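Local coordinates for protein putative (Helicobacter pylori, PDB 4O8S) that belongs to the nucleotidyltransferase superfamily and probably transfers nucleotides, resembling the AbiEii toxins of type IV toxin-antitoxin systems, at residues A[154-157]-A[158-162]; A[126-129]-A[130-134]; A[12-15]-A[16-20]; A[31-34]-A[35-39]; A[185-188]-A[189-193]. All coordinates share one frame; numbering follows the deposited sequence.

Contact 1: A[154-157]-A[158-162]; sequences HFLA and KHYEE
The Phe155 ring meets the rings of His159 and Tyr160 obliquely. Its CD1 lies 3.5 Å from His159 CD2, with the planes 44° apart. On the other flank Phe155 CE2 comes within 3.6 Å of Tyr160 CE2, near the plane of the tyrosine ring and at its edge. Lys158 CG lies over one face of the His159 ring, 4.0 Å above it and nearer its border, while Phe155 O sits at the edge. Phe155 takes part because its CG is anti to the backbone N (chi1 168°), which sends the ring along the helix toward these later residues. Tyr160 N still donates to Leu156 O at 2.8 Å, yet Tyr160 is the first residue of helix 147-159 to leave helical phi/psi. A water donates to both Ala157 O and Glu161 OE1, joining the last turn to the 3-10 segment. His154 and Lys158 run alongside each other to Glu208 of helix 202-231: OE1 bonds His154 NE2, and OE2 forms a salt bridge with Lys158 NZ that would probably offset the lysine charge.

Contact 2: A[126-129]-A[130-134]; sequences IERI and IDNKL
Four successive i to i+4 backbone bonds join 126-129 to 130-134, which identifies the first turns of an alpha-helix, 126-139. Ile130 N reaches Ile126 O at 2.9 Å with an N-H...O angle of 164°, and Asp131, Asn132 and Lys133 repeat the pattern on Glu127, Arg128 and Ile129. Of the side chains, Ile126 and Ile130 meet one turn apart on a buried face: the CG2 branch of Ile126 touches the CD1 tip of Ile130 at 3.8 Å. Ile130 CG1 is anti to its carbonyl carbon (chi1 -62°), a setting that turns the longer branch back over the preceding turn, 3.2 Å from Ile126 O. Leu156 of helix 147-159 packs on both isoleucines, whereas Ile129 faces helix 29-36. On the polar flank Arg128 extends past Asn132, with guanidinium and amide planes 74° apart, and its NH2 is held by a salt bridge to Asp49 and a hydrogen bond to Asp108 O. Asp131 pairs with Arg171. The Lys133 chain bends at chi2, and its NZ forms salt bridges with three carboxylates, those of Glu30, Asp149 and Asp152. Between Arg128 and Asn132 lies one water, which accepts a bond of 3.3 Å from Asn132 ND2 and a weak one of 3.2 Å from Arg128 NH2.

Contact 3: A[12-15]-A[16-20]; sequences LMRA and IVKNL
Leu12 lays its CD1 methyl against the CD1 tip of Ile16 one turn later, 3.8 Å away, the two side chains meeting at a slant. Its CG is anti to the backbone N (chi1 170°), which swings the branch toward Ile16, and Leu12 CG also comes within 4.0 Å of that same methyl. Ile16 CG1 in turn rests 3.4 Å from Leu12 O. Beside this pair, the CG2 branch of Val17 packs 3.3 Å from the O of Met13, a selenomethionine. The segments form the last turns of helix 4-19, with four i to i+4 bonds from Ile16 N to Asn19 N; that of Val17 N to Met13 O is 3.0 Å long and nearly straight at 172°. The apolar side lies on the mixed sheet, where Ile16 meets Leu46 and Leu100. Toward the polar side, Arg14 and Lys18 run alongside each other, and Lys18 NZ stands 3.8 Å from Arg14 NH1, near the guanidinium plane at its edge. Separate partners hold these like charges: Arg14 NE forms a salt bridge with Glu10, and Lys18 NZ bonds to Glu119 O.

Contact 4: A[31-34]-A[35-39]; sequences TALY and LGYGL
Leu39 folds back against Leu33, setting its CB 3.9 Å from Leu33 CB and its CD2 methyl just beyond. On another flank of Leu33 the Tyr37 ring crosses at about a right angle: its CD2 lies 4.0 Å from Leu33 CD2, while Leu33 CA fits against the ring edge, in plane. Tyr37 CG is anti to the carbonyl carbon (chi1 -60°), and this brings the ring back beside the helix, with CD2 3.5 Å from Ala32 O. Leu35 fills the groove between Thr31 and Tyr34; its CD1 meets Thr31 CG2 at 3.9 Å and its CD2 meets Tyr34 CD2 at 3.8 Å. After helix 29-36, Tyr37 leaves helical geometry, and Gly38 with its positive phi (81°) lets the chain turn so that Leu39 comes back on Leu33. Two backbone N-H groups grip Leu33 O from opposite faces of its plane, Tyr37 N at 2.9 Å and Leu39 N at 3.1 Å. Gly36 N donates to Ala32 O. A water donates to both Tyr34 O and Leu39 O, bridging the helix end to the departing chain. The ring ends are tied elsewhere, Tyr34 OH to Glu10 and Tyr37 OH to Ala124 O and Asn116.

Contact 5: A[185-188]-A[189-193]; sequences DYLV and DVKLD
Val190 N donates to Tyr186 O at 2.9 Å, an almost straight bond (173°). The next two i to i+4 bonds are longer: Lys191 N to Leu187 O and Leu192 N to Val188 O both measure 3.2 Å, and the latter is bent to 145°. Beyond them only weak bonds bring Asp193 N to the carbonyls of Asp189 and Val190, in keeping with a helix that is giving out. Asp189 and Asp193 find their partners at the start of helix 147-159. Asp189 OD2 accepts from Ala147 N, where the helix dipole would probably stabilise its negative charge, and Asp193 OD2 forms a salt bridge with Arg148.

Packing follows the same one-turn spacing. Val188 and Leu192 run alongside each other, with Val188 CG1 3.7 Å from Leu192 CD1. Lys191 CG stands beside its backbone N (chi1 -56°), which places it 3.2 Å from Leu187 O; the bend at chi2 then brings CE to 3.5 Å from Leu187 CD1. On the buried side Tyr186 CB and Val190 CG2 approach to 4.4 Å, and both residues touch Ala147 and Leu202. Such a pattern is that of the C-terminal end of an alpha-helix, here 179-192, with Tyr186 and Val190 on the side packed against helices 147-159 and 202-231 and the Val188-Leu192 pair on the exposed side.

Contacts 1, 2 and 4 form a continuous packed group, while contact 3 joins it through contact 4. Leu156 CD2 of contact 1 lies 3.9 Å from Ile126 CG2 of contact 2, and Ile126 CD1 in turn lies 3.5 Å from Tyr37 CG of contact 4. Contact 1 also reaches contact 4 through a probable hydrogen bond, Tyr160 OH to Tyr37 O at 2.5 Å. On the sheet side, the selenium (SE) of selenomethionine Met13 in contact 3 meets Thr31 CG2 of contact 4 at 3.9 Å. Segment 31-39 therefore stands between helix 4-19 and the helices 126-139 and 147-159. Contact 5 is separate: its centre is about 31 Å from that of contact 3, and it touches none of the other four.

Contact 1: A[154-157]-A[158-162]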
loop_
_atom_site.group_PDB
_atom_site.type_symbol
_atom_site.label_atom_id
_atom_site.label_comp_id
_atom_site.label_asym_id
_atom_site.label_seq_id
_atom_site.Cartn_x
_atom_site.Cartn_y
_atom_site.Cartn_z
ATOM N N HIS A 154 -8.121 3.824 7.459
ATOM C CA HIS A 154 -8.297 4.877 8.451
ATOM C C HIS A 154 -7.321 6.021 8.165
ATOM O O HIS A 154 -7.712 7.185 8.164
ATOM C CB HIS A 154 -8.085 4.297 9.850
ATOM C CG HIS A 154 -8.025 5.326 10.933
ATOM N ND1 HIS A 154 -6.855 5.971 11.283
ATOM C CD2 HIS A 154 -8.987 5.815 11.755
ATOM C CE1 HIS A 154 -7.103 6.818 12.268
ATOM N NE2 HIS A 154 -8.389 6.742 12.571
ATOM N N PHE A 155 -6.057 5.681 7.901
ATOM C CA PHE A 155 -5.041 6.665 7.546
ATOM C C PHE A 155 -5.469 7.461 6.320
ATOM O O PHE A 155 -5.294 8.698 6.255
ATOM C CB PHE A 155 -3.721 5.951 7.233
ATOM C CG PHE A 155 -2.690 6.837 6.586
ATOM C CD1 PHE A 155 -1.878 7.664 7.365
ATOM C CD2 PHE A 155 -2.533 6.856 5.198
ATOM C CE1 PHE A 155 -0.941 8.494 6.780
ATOM C CE2 PHE A 155 -1.592 7.698 4.598
ATOM C CZ PHE A 155 -0.784 8.516 5.390
ATOM N N LEU A 156 -5.998 6.748 5.328
ATOM C CA LEU A 156 -6.433 7.376 4.084
ATOM C C LEU A 156 -7.635 8.303 4.300
ATOM O O LEU A 156 -7.644 9.424 3.807
ATOM C CB LEU A 156 -6.759 6.301 3.038
ATOM C CG LEU A 156 -5.473 5.676 2.456
ATOM C CD1 LEU A 156 -5.779 4.376 1.756
ATOM C CD2 LEU A 156 -4.796 6.642 1.475
ATOM N N ALA A 157 -8.649 7.838 5.023
ATOM C CA ALA A 157 -9.818 8.669 5.297
ATOM C C ALA A 157 -9.436 9.904 6.115
ATOM O O ALA A 157 -9.994 10.995 5.926
ATOM C CB ALA A 157 -10.886 7.852 6.034
ATOM N N LYS A 158 -8.478 9.738 7.020
ATOM C CA LYS A 158 -8.086 10.825 7.911
ATOM C C LYS A 158 -7.233 11.883 7.210
ATOM O O LYS A 158 -7.415 13.083 7.435
ATOM C CB LYS A 158 -7.323 10.267 9.121
ATOM C CG LYS A 158 -7.104 11.274 10.268
ATOM C CD LYS A 158 -6.269 10.647 11.393
ATOM C CE LYS A 158 -6.115 11.592 12.586
ATOM N NZ LYS A 158 -7.146 11.336 13.643
ATOM N N HIS A 159 -6.288 11.447 6.378
ATOM C CA HIS A 159 -5.319 12.383 5.814
ATOM C C HIS A 159 -5.499 12.653 4.327
ATOM O O HIS A 159 -4.916 13.607 3.787
ATOM C CB HIS A 159 -3.898 11.892 6.074
ATOM C CG HIS A 159 -3.583 11.722 7.524
ATOM N ND1 HIS A 159 -3.306 12.788 8.355
ATOM C CD2 HIS A 159 -3.512 10.611 8.300
ATOM C CE1 HIS A 159 -3.063 12.340 9.576
ATOM N NE2 HIS A 159 -3.187 11.024 9.570
ATOM N N TYR A 160 -6.288 11.826 3.651
ATOM C CA TYR A 160 -6.450 12.028 2.213
ATOM C C TYR A 160 -7.908 12.006 1.791
ATOM O O TYR A 160 -8.244 11.474 0.728
ATOM C CB TYR A 160 -5.656 10.976 1.436
ATOM C CG TYR A 160 -4.167 11.151 1.561
ATOM C CD1 TYR A 160 -3.480 12.004 0.709
ATOM C CD2 TYR A 160 -3.446 10.471 2.532
ATOM C CE1 TYR A 160 -2.108 12.175 0.818
ATOM C CE2 TYR A 160 -2.070 10.636 2.649
ATOM C CZ TYR A 160 -1.414 11.495 1.791
ATOM O OH TYR A 160 -0.045 11.670 1.886
ATOM N N GLU A 161 -8.772 12.595 2.607
ATOM C CA GLU A 161 -10.206 12.485 2.371
ATOM C C GLU A 161 -10.643 13.081 1.029
ATOM O O GLU A 161 -11.676 12.686 0.477
ATOM C CB GLU A 161 -11.000 13.132 3.518
ATOM C CG GLU A 161 -11.178 14.647 3.399
ATOM C CD GLU A 161 -12.348 15.158 4.255
ATOM O OE1 GLU A 161 -12.210 15.172 5.500
ATOM O OE2 GLU A 161 -13.413 15.514 3.685
ATOM N N GLU A 162 -9.868 14.024 0.504
ATOM C CA GLU A 162 -10.249 14.682 -0.745
ATOM C C GLU A 162 -10.152 13.734 -1.951
ATOM O O GLU A 162 -10.651 14.039 -3.037
ATOM C CB GLU A 162 -9.427 15.965 -0.964
ATOM C CG GLU A 162 -7.919 15.753 -1.237
ATOM C CD GLU A 162 -7.085 15.423 0.018
ATOM O OE1 GLU A 162 -7.670 15.146 1.099
ATOM O OE2 GLU A 162 -5.827 15.440 -0.083
HETATM O O HOH W 1 -11.658 12.970 7.477
#

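Contact 2: A[126-129]-A[130-134]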
loop_
_atom_site.group_PDB
_atom_site.type_symbol
_atom_site.label_atom_id
_atom_site.label_comp_id
_atom_site.label_asym_id
_atom_site.label_seq_id
_atom_site.Cartn_x
_atom_site.Cartn_y
_atom_site.Cartn_z
ATOM N N ILE A 126 -3.556 7.849 -5.199
ATOM C CA ILE A 126 -4.223 7.516 -3.950
ATOM C C ILE A 126 -5.556 6.821 -4.189
ATOM O O ILE A 126 -5.907 5.847 -3.487
ATOM C CB ILE A 126 -4.483 8.786 -3.092
ATOM C CG1 ILE A 126 -3.178 9.331 -2.527
ATOM C CG2 ILE A 126 -5.436 8.477 -1.938
ATOM C CD1 ILE A 126 -2.647 8.483 -1.406
ATOM N N GLU A 127 -6.320 7.308 -5.160
ATOM C CA GLU A 127 -7.645 6.733 -5.368
ATOM C C GLU A 127 -7.570 5.269 -5.816
ATOM O O GLU A 127 -8.437 4.474 -5.483
ATOM C CB GLU A 127 -8.526 7.596 -6.303
ATOM C CG GLU A 127 -7.946 7.906 -7.671
ATOM C CD GLU A 127 -9.023 8.321 -8.690
ATOM O OE1 GLU A 127 -8.745 8.258 -9.916
ATOM O OE2 GLU A 127 -10.143 8.708 -8.263
ATOM N N ARG A 128 -6.514 4.905 -6.535
ATOM C CA ARG A 128 -6.330 3.508 -6.932
ATOM C C ARG A 128 -5.955 2.673 -5.699
ATOM O O ARG A 128 -6.434 1.548 -5.518
ATOM C CB ARG A 128 -5.242 3.415 -8.007
ATOM C CG ARG A 128 -5.085 2.052 -8.709
ATOM C CD ARG A 128 -4.054 2.194 -9.843
ATOM N NE ARG A 128 -3.675 0.945 -10.516
ATOM C CZ ARG A 128 -4.039 0.612 -11.758
ATOM N NH1 ARG A 128 -4.815 1.420 -12.473
ATOM N NH2 ARG A 128 -3.628 -0.536 -12.285
ATOM N N ILE A 129 -5.113 3.229 -4.834
ATOM C CA ILE A 129 -4.775 2.523 -3.608
ATOM C C ILE A 129 -6.018 2.281 -2.740
ATOM O O ILE A 129 -6.201 1.182 -2.207
ATOM C CB ILE A 129 -3.671 3.246 -2.825
ATOM C CG1 ILE A 129 -2.420 3.349 -3.718
ATOM C CG2 ILE A 129 -3.372 2.488 -1.528
ATOM C CD1 ILE A 129 -1.365 4.355 -3.242
ATOM N N ILE A 130 -6.869 3.292 -2.607
ATOM C CA ILE A 130 -8.106 3.165 -1.835
ATOM C C ILE A 130 -8.978 2.053 -2.425
ATOM O O ILE A 130 -9.468 1.180 -1.701
ATOM C CB ILE A 130 -8.935 4.483 -1.866
ATOM C CG1 ILE A 130 -8.159 5.639 -1.220
ATOM C CG2 ILE A 130 -10.242 4.304 -1.116
ATOM C CD1 ILE A 130 -8.884 6.963 -1.287
ATOM N N ASP A 131 -9.185 2.118 -3.739
ATOM C CA ASP A 131 -10.026 1.167 -4.480
ATOM C C ASP A 131 -9.534 -0.268 -4.253
ATOM O O ASP A 131 -10.320 -1.164 -3.916
ATOM C CB ASP A 131 -9.995 1.546 -5.966
ATOM C CG ASP A 131 -10.986 0.753 -6.820
ATOM O OD1 ASP A 131 -12.041 0.305 -6.313
ATOM O OD2 ASP A 131 -10.701 0.598 -8.029
ATOM N N ASN A 132 -8.229 -0.476 -4.396
ATOM C CA ASN A 132 -7.658 -1.793 -4.161
ATOM C C ASN A 132 -7.717 -2.248 -2.706
ATOM O O ASN A 132 -7.813 -3.443 -2.435
ATOM C CB ASN A 132 -6.220 -1.853 -4.670
ATOM C CG ASN A 132 -6.138 -1.718 -6.182
ATOM O OD1 ASN A 132 -7.148 -1.842 -6.875
ATOM N ND2 ASN A 132 -4.937 -1.462 -6.697
ATOM N N LYS A 133 -7.642 -1.313 -1.760
ATOM C CA LYS A 133 -7.762 -1.688 -0.349
ATOM C C LYS A 133 -9.181 -2.164 -0.046
ATOM O O LYS A 133 -9.383 -3.160 0.646
ATOM C CB LYS A 133 -7.395 -0.510 0.566
ATOM C CG LYS A 133 -5.920 -0.417 0.895
ATOM C CD LYS A 133 -5.574 -1.403 2.000
ATOM C CE LYS A 133 -4.072 -1.504 2.189
ATOM N NZ LYS A 133 -3.733 -2.392 3.353
ATOM N N LEU A 134 -10.165 -1.461 -0.577
ATOM C CA LEU A 134 -11.556 -1.827 -0.333
ATOM C C LEU A 134 -11.901 -3.177 -0.962
ATOM O O LEU A 134 -12.613 -3.978 -0.352
ATOM C CB LEU A 134 -12.497 -0.735 -0.832
ATOM C CG LEU A 134 -12.476 0.516 0.059
ATOM C CD1 LEU A 134 -13.143 1.693 -0.628
ATOM C CD2 LEU A 134 -13.147 0.219 1.389
HETATM O O HOH W 2 -3.449 -2.200 -9.544
#

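Contact 3: A[12-15]-A[16-20]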
loop_
_atom_site.group_PDB
_atom_site.type_symbol
_atom_site.label_atom_id
_atom_site.label_comp_id
_atom_site.label_asym_id
_atom_site.label_seq_id
_atom_site.Cartn_x
_atom_site.Cartn_y
_atom_site.Cartn_z
ATOM N N LEU A 12 17.161 -0.328 1.101
ATOM C CA LEU A 12 17.175 -1.203 -0.064
ATOM C C LEU A 12 15.920 -1.008 -0.886
ATOM O O LEU A 12 15.994 -0.919 -2.103
ATOM C CB LEU A 12 17.307 -2.669 0.350
ATOM C CG LEU A 12 17.104 -3.733 -0.735
ATOM C CD1 LEU A 12 18.144 -3.652 -1.842
ATOM C CD2 LEU A 12 17.126 -5.113 -0.078
HETATM N N MSE A 13 14.763 -0.929 -0.225
HETATM C CA MSE A 13 13.515 -0.721 -0.957
HETATM C C MSE A 13 13.543 0.558 -1.789
HETATM O O MSE A 13 13.187 0.537 -2.974
HETATM C CB MSE A 13 12.321 -0.709 -0.006
HETATM C CG MSE A 13 12.053 -2.051 0.674
HETATM SE SE MSE A 13 10.246 -1.971 1.504
HETATM C CE MSE A 13 10.514 -0.515 2.776
ATOM N N ARG A 14 13.990 1.661 -1.186
ATOM C CA ARG A 14 14.060 2.954 -1.893
ATOM C C ARG A 14 14.969 2.929 -3.116
ATOM O O ARG A 14 14.604 3.442 -4.169
ATOM C CB ARG A 14 14.549 4.065 -0.953
ATOM C CG ARG A 14 13.523 4.526 0.078
ATOM C CD ARG A 14 13.967 5.845 0.740
ATOM N NE ARG A 14 12.899 6.390 1.573
ATOM C CZ ARG A 14 11.933 7.188 1.119
ATOM N NH1 ARG A 14 11.903 7.542 -0.165
ATOM N NH2 ARG A 14 10.992 7.628 1.947
ATOM N N ALA A 15 16.157 2.349 -2.964
ATOM C CA ALA A 15 17.107 2.267 -4.070
ATOM C C ALA A 15 16.475 1.515 -5.235
ATOM O O ALA A 15 16.580 1.920 -6.407
ATOM C CB ALA A 15 18.368 1.570 -3.624
ATOM N N ILE A 16 15.802 0.417 -4.911
ATOM C CA ILE A 16 15.159 -0.370 -5.951
ATOM C C ILE A 16 14.120 0.462 -6.682
ATOM O O ILE A 16 14.170 0.579 -7.913
ATOM C CB ILE A 16 14.515 -1.659 -5.370
ATOM C CG1 ILE A 16 15.612 -2.673 -5.046
ATOM C CG2 ILE A 16 13.539 -2.261 -6.346
ATOM C CD1 ILE A 16 15.131 -3.839 -4.184
ATOM N N VAL A 17 13.177 1.044 -5.945
ATOM C CA VAL A 17 12.104 1.805 -6.597
ATOM C C VAL A 17 12.661 2.989 -7.410
ATOM O O VAL A 17 12.227 3.237 -8.537
ATOM C CB VAL A 17 11.036 2.275 -5.581
ATOM C CG1 VAL A 17 9.906 3.013 -6.292
ATOM C CG2 VAL A 17 10.477 1.062 -4.801
ATOM N N LYS A 18 13.642 3.696 -6.858
ATOM C CA LYS A 18 14.270 4.786 -7.606
ATOM C C LYS A 18 14.939 4.265 -8.894
ATOM O O LYS A 18 14.835 4.888 -9.955
ATOM C CB LYS A 18 15.254 5.541 -6.708
ATOM C CG LYS A 18 14.553 6.488 -5.701
ATOM C CD LYS A 18 15.472 6.871 -4.543
ATOM C CE LYS A 18 15.124 8.243 -3.938
ATOM N NZ LYS A 18 13.732 8.376 -3.386
ATOM N N ASN A 19 15.579 3.101 -8.819
ATOM C CA ASN A 19 16.179 2.517 -10.020
ATOM C C ASN A 19 15.152 2.284 -11.122
ATOM O O ASN A 19 15.452 2.457 -12.300
ATOM C CB ASN A 19 16.908 1.206 -9.714
ATOM C CG ASN A 19 17.715 0.694 -10.907
ATOM O OD1 ASN A 19 17.168 0.083 -11.835
ATOM N ND2 ASN A 19 19.018 0.958 -10.893
ATOM N N LEU A 20 13.930 1.934 -10.741
ATOM C CA LEU A 20 12.895 1.615 -11.722
ATOM C C LEU A 20 12.140 2.830 -12.269
ATOM O O LEU A 20 11.185 2.670 -13.037
ATOM C CB LEU A 20 11.903 0.617 -11.126
ATOM C CG LEU A 20 12.523 -0.695 -10.633
ATOM C CD1 LEU A 20 11.529 -1.491 -9.791
ATOM C CD2 LEU A 20 13.002 -1.531 -11.825
#

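Contact 4: A[31-34]-A[35-39]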
loop_
_atom_site.group_PDB
_atom_site.type_symbol
_atom_site.label_atom_id
_atom_site.label_comp_id
_atom_site.label_asym_id
_atom_site.label_seq_id
_atom_site.Cartn_x
_atom_site.Cartn_y
_atom_site.Cartn_z
ATOM N N THR A 31 3.361 -0.299 0.509
ATOM C CA THR A 31 4.655 0.359 0.515
ATOM C C THR A 31 4.623 1.624 -0.349
ATOM O O THR A 31 5.460 2.510 -0.175
ATOM C CB THR A 31 5.787 -0.638 0.177
ATOM O OG1 THR A 31 5.770 -1.694 1.169
ATOM C CG2 THR A 31 7.178 0.034 0.183
ATOM N N ALA A 32 3.635 1.737 -1.236
ATOM C CA ALA A 32 3.427 3.008 -1.953
ATOM C C ALA A 32 2.966 4.062 -0.955
ATOM O O ALA A 32 3.475 5.191 -0.928
ATOM C CB ALA A 32 2.389 2.848 -3.041
ATOM N N LEU A 33 2.029 3.683 -0.097
ATOM C CA LEU A 33 1.608 4.581 0.983
ATOM C C LEU A 33 2.783 4.988 1.888
ATOM O O LEU A 33 2.922 6.167 2.262
ATOM C CB LEU A 33 0.493 3.944 1.800
ATOM C CG LEU A 33 -0.836 3.769 1.068
ATOM C CD1 LEU A 33 -1.821 3.022 1.951
ATOM C CD2 LEU A 33 -1.423 5.128 0.655
ATOM N N TYR A 34 3.653 4.030 2.202
ATOM C CA TYR A 34 4.777 4.302 3.093
ATOM C C TYR A 34 5.875 5.186 2.495
ATOM O O TYR A 34 6.353 6.106 3.166
ATOM C CB TYR A 34 5.395 3.000 3.604
ATOM C CG TYR A 34 6.587 3.228 4.504
ATOM C CD1 TYR A 34 6.423 3.752 5.787
ATOM C CD2 TYR A 34 7.876 2.930 4.078
ATOM C CE1 TYR A 34 7.518 3.964 6.630
ATOM C CE2 TYR A 34 8.982 3.144 4.915
ATOM C CZ TYR A 34 8.789 3.664 6.191
ATOM O OH TYR A 34 9.864 3.883 7.033
ATOM N N LEU A 35 6.283 4.898 1.257
ATOM C CA LEU A 35 7.390 5.621 0.628
ATOM C C LEU A 35 6.899 6.921 -0.015
ATOM O O LEU A 35 7.645 7.888 -0.134
ATOM C CB LEU A 35 8.049 4.765 -0.456
ATOM C CG LEU A 35 8.853 3.542 0.007
ATOM C CD1 LEU A 35 9.482 2.818 -1.180
ATOM C CD2 LEU A 35 9.926 3.967 1.001
ATOM N N GLY A 36 5.647 6.922 -0.453
ATOM C CA GLY A 36 5.126 8.047 -1.200
ATOM C C GLY A 36 4.168 8.962 -0.451
ATOM O O GLY A 36 4.110 10.156 -0.752
ATOM N N TYR A 37 3.419 8.435 0.514
ATOM C CA TYR A 37 2.323 9.233 1.046
ATOM C C TYR A 37 2.303 9.442 2.557
ATOM O O TYR A 37 1.297 9.918 3.098
ATOM C CB TYR A 37 0.988 8.676 0.562
ATOM C CG TYR A 37 0.852 8.665 -0.953
ATOM C CD1 TYR A 37 0.711 9.855 -1.667
ATOM C CD2 TYR A 37 0.853 7.464 -1.668
ATOM C CE1 TYR A 37 0.574 9.852 -3.052
ATOM C CE2 TYR A 37 0.713 7.444 -3.054
ATOM C CZ TYR A 37 0.573 8.638 -3.740
ATOM O OH TYR A 37 0.422 8.644 -5.109
ATOM N N GLY A 38 3.389 9.093 3.236
ATOM C CA GLY A 38 3.515 9.389 4.655
ATOM C C GLY A 38 2.817 8.441 5.621
ATOM O O GLY A 38 2.516 8.810 6.768
ATOM N N LEU A 39 2.549 7.214 5.182
ATOM C CA LEU A 39 1.921 6.239 6.071
ATOM C C LEU A 39 2.723 6.116 7.375
ATOM O O LEU A 39 3.955 6.013 7.340
ATOM C CB LEU A 39 1.847 4.866 5.381
ATOM C CG LEU A 39 1.201 3.719 6.167
ATOM C CD1 LEU A 39 -0.279 3.955 6.366
ATOM C CD2 LEU A 39 1.427 2.385 5.421
HETATM O O HOH W 3 6.137 7.051 5.792
HETATM O O HOH W 4 6.404 9.097 2.542
#

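Contact 5: A[185-188]-A[189-193]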
loop_
_atom_site.group_PDB
_atom_site.type_symbol
_atom_site.label_atom_id
_atom_site.label_comp_id
_atom_site.label_asym_id
_atom_site.label_seq_id
_atom_site.Cartn_x
_atom_site.Cartn_y
_atom_site.Cartn_z
ATOM N N ASP A 185 -13.503 -8.788 14.119
ATOM C CA ASP A 185 -12.769 -9.337 12.980
ATOM C C ASP A 185 -11.244 -9.199 13.076
ATOM O O ASP A 185 -10.510 -10.079 12.625
ATOM C CB ASP A 185 -13.261 -8.722 11.674
ATOM C CG ASP A 185 -14.671 -9.142 11.331
ATOM O OD1 ASP A 185 -15.200 -10.049 12.013
ATOM O OD2 ASP A 185 -15.247 -8.569 10.378
ATOM N N TYR A 186 -10.760 -8.113 13.676
ATOM C CA TYR A 186 -9.329 -7.797 13.567
ATOM C C TYR A 186 -8.502 -7.935 14.828
ATOM O O TYR A 186 -7.272 -7.902 14.755
ATOM C CB TYR A 186 -9.143 -6.376 13.018
ATOM C CG TYR A 186 -9.530 -6.218 11.569
ATOM C CD1 TYR A 186 -8.830 -6.881 10.565
ATOM C CD2 TYR A 186 -10.571 -5.378 11.199
ATOM C CE1 TYR A 186 -9.172 -6.720 9.223
ATOM C CE2 TYR A 186 -10.921 -5.215 9.858
ATOM C CZ TYR A 186 -10.215 -5.892 8.882
ATOM O OH TYR A 186 -10.557 -5.734 7.554
ATOM N N LEU A 187 -9.151 -8.069 15.984
ATOM C CA LEU A 187 -8.416 -8.024 17.255
ATOM C C LEU A 187 -7.270 -9.026 17.365
ATOM O O LEU A 187 -6.174 -8.675 17.832
ATOM C CB LEU A 187 -9.355 -8.138 18.464
ATOM C CG LEU A 187 -8.631 -7.807 19.778
ATOM C CD1 LEU A 187 -7.933 -6.473 19.667
ATOM C CD2 LEU A 187 -9.579 -7.792 20.966
ATOM N N VAL A 188 -7.507 -10.259 16.921
ATOM C CA VAL A 188 -6.452 -11.276 16.964
ATOM C C VAL A 188 -5.283 -10.888 16.058
ATOM O O VAL A 188 -4.116 -10.936 16.474
ATOM C CB VAL A 188 -6.974 -12.678 16.557
ATOM C CG1 VAL A 188 -5.800 -13.644 16.310
ATOM C CG2 VAL A 188 -7.926 -13.226 17.626
ATOM N N ASP A 189 -5.601 -10.501 14.827
ATOM C CA ASP A 189 -4.567 -10.148 13.870
ATOM C C ASP A 189 -3.751 -8.949 14.363
ATOM O O ASP A 189 -2.525 -8.974 14.286
ATOM C CB ASP A 189 -5.167 -9.869 12.494
ATOM C CG ASP A 189 -4.117 -9.877 11.393
ATOM O OD1 ASP A 189 -3.306 -10.845 11.357
ATOM O OD2 ASP A 189 -4.091 -8.916 10.578
ATOM N N VAL A 190 -4.415 -7.926 14.905
ATOM C CA VAL A 190 -3.688 -6.776 15.464
ATOM C C VAL A 190 -2.639 -7.188 16.496
ATOM O O VAL A 190 -1.473 -6.797 16.394
ATOM C CB VAL A 190 -4.617 -5.749 16.144
ATOM C CG1 VAL A 190 -3.786 -4.733 16.915
ATOM C CG2 VAL A 190 -5.489 -5.040 15.129
ATOM N N LYS A 191 -3.047 -7.973 17.494
ATOM C CA LYS A 191 -2.134 -8.338 18.577
ATOM C C LYS A 191 -0.945 -9.168 18.091
ATOM O O LYS A 191 0.145 -9.118 18.672
ATOM C CB LYS A 191 -2.892 -9.082 19.683
ATOM C CG LYS A 191 -4.076 -8.290 20.240
ATOM C CD LYS A 191 -3.623 -6.984 20.885
ATOM C CE LYS A 191 -4.821 -6.112 21.275
ATOM N NZ LYS A 191 -4.463 -4.674 21.549
ATOM N N LEU A 192 -1.164 -9.918 17.017
ATOM C CA LEU A 192 -0.128 -10.765 16.440
ATOM C C LEU A 192 0.739 -10.033 15.412
ATOM O O LEU A 192 1.852 -10.465 15.121
ATOM C CB LEU A 192 -0.767 -12.003 15.799
ATOM C CG LEU A 192 -1.401 -13.004 16.771
ATOM C CD1 LEU A 192 -2.115 -14.114 16.012
ATOM C CD2 LEU A 192 -0.335 -13.571 17.693
ATOM N N ASP A 193 0.235 -8.926 14.865
ATOM C CA ASP A 193 0.985 -8.171 13.860
ATOM C C ASP A 193 1.988 -7.199 14.506
ATOM O O ASP A 193 1.595 -6.186 15.106
ATOM C CB ASP A 193 0.008 -7.408 12.956
ATOM C CG ASP A 193 0.673 -6.841 11.702
ATOM O OD1 ASP A 193 1.906 -6.652 11.695
ATOM O OD2 ASP A 193 -0.053 -6.575 10.720
#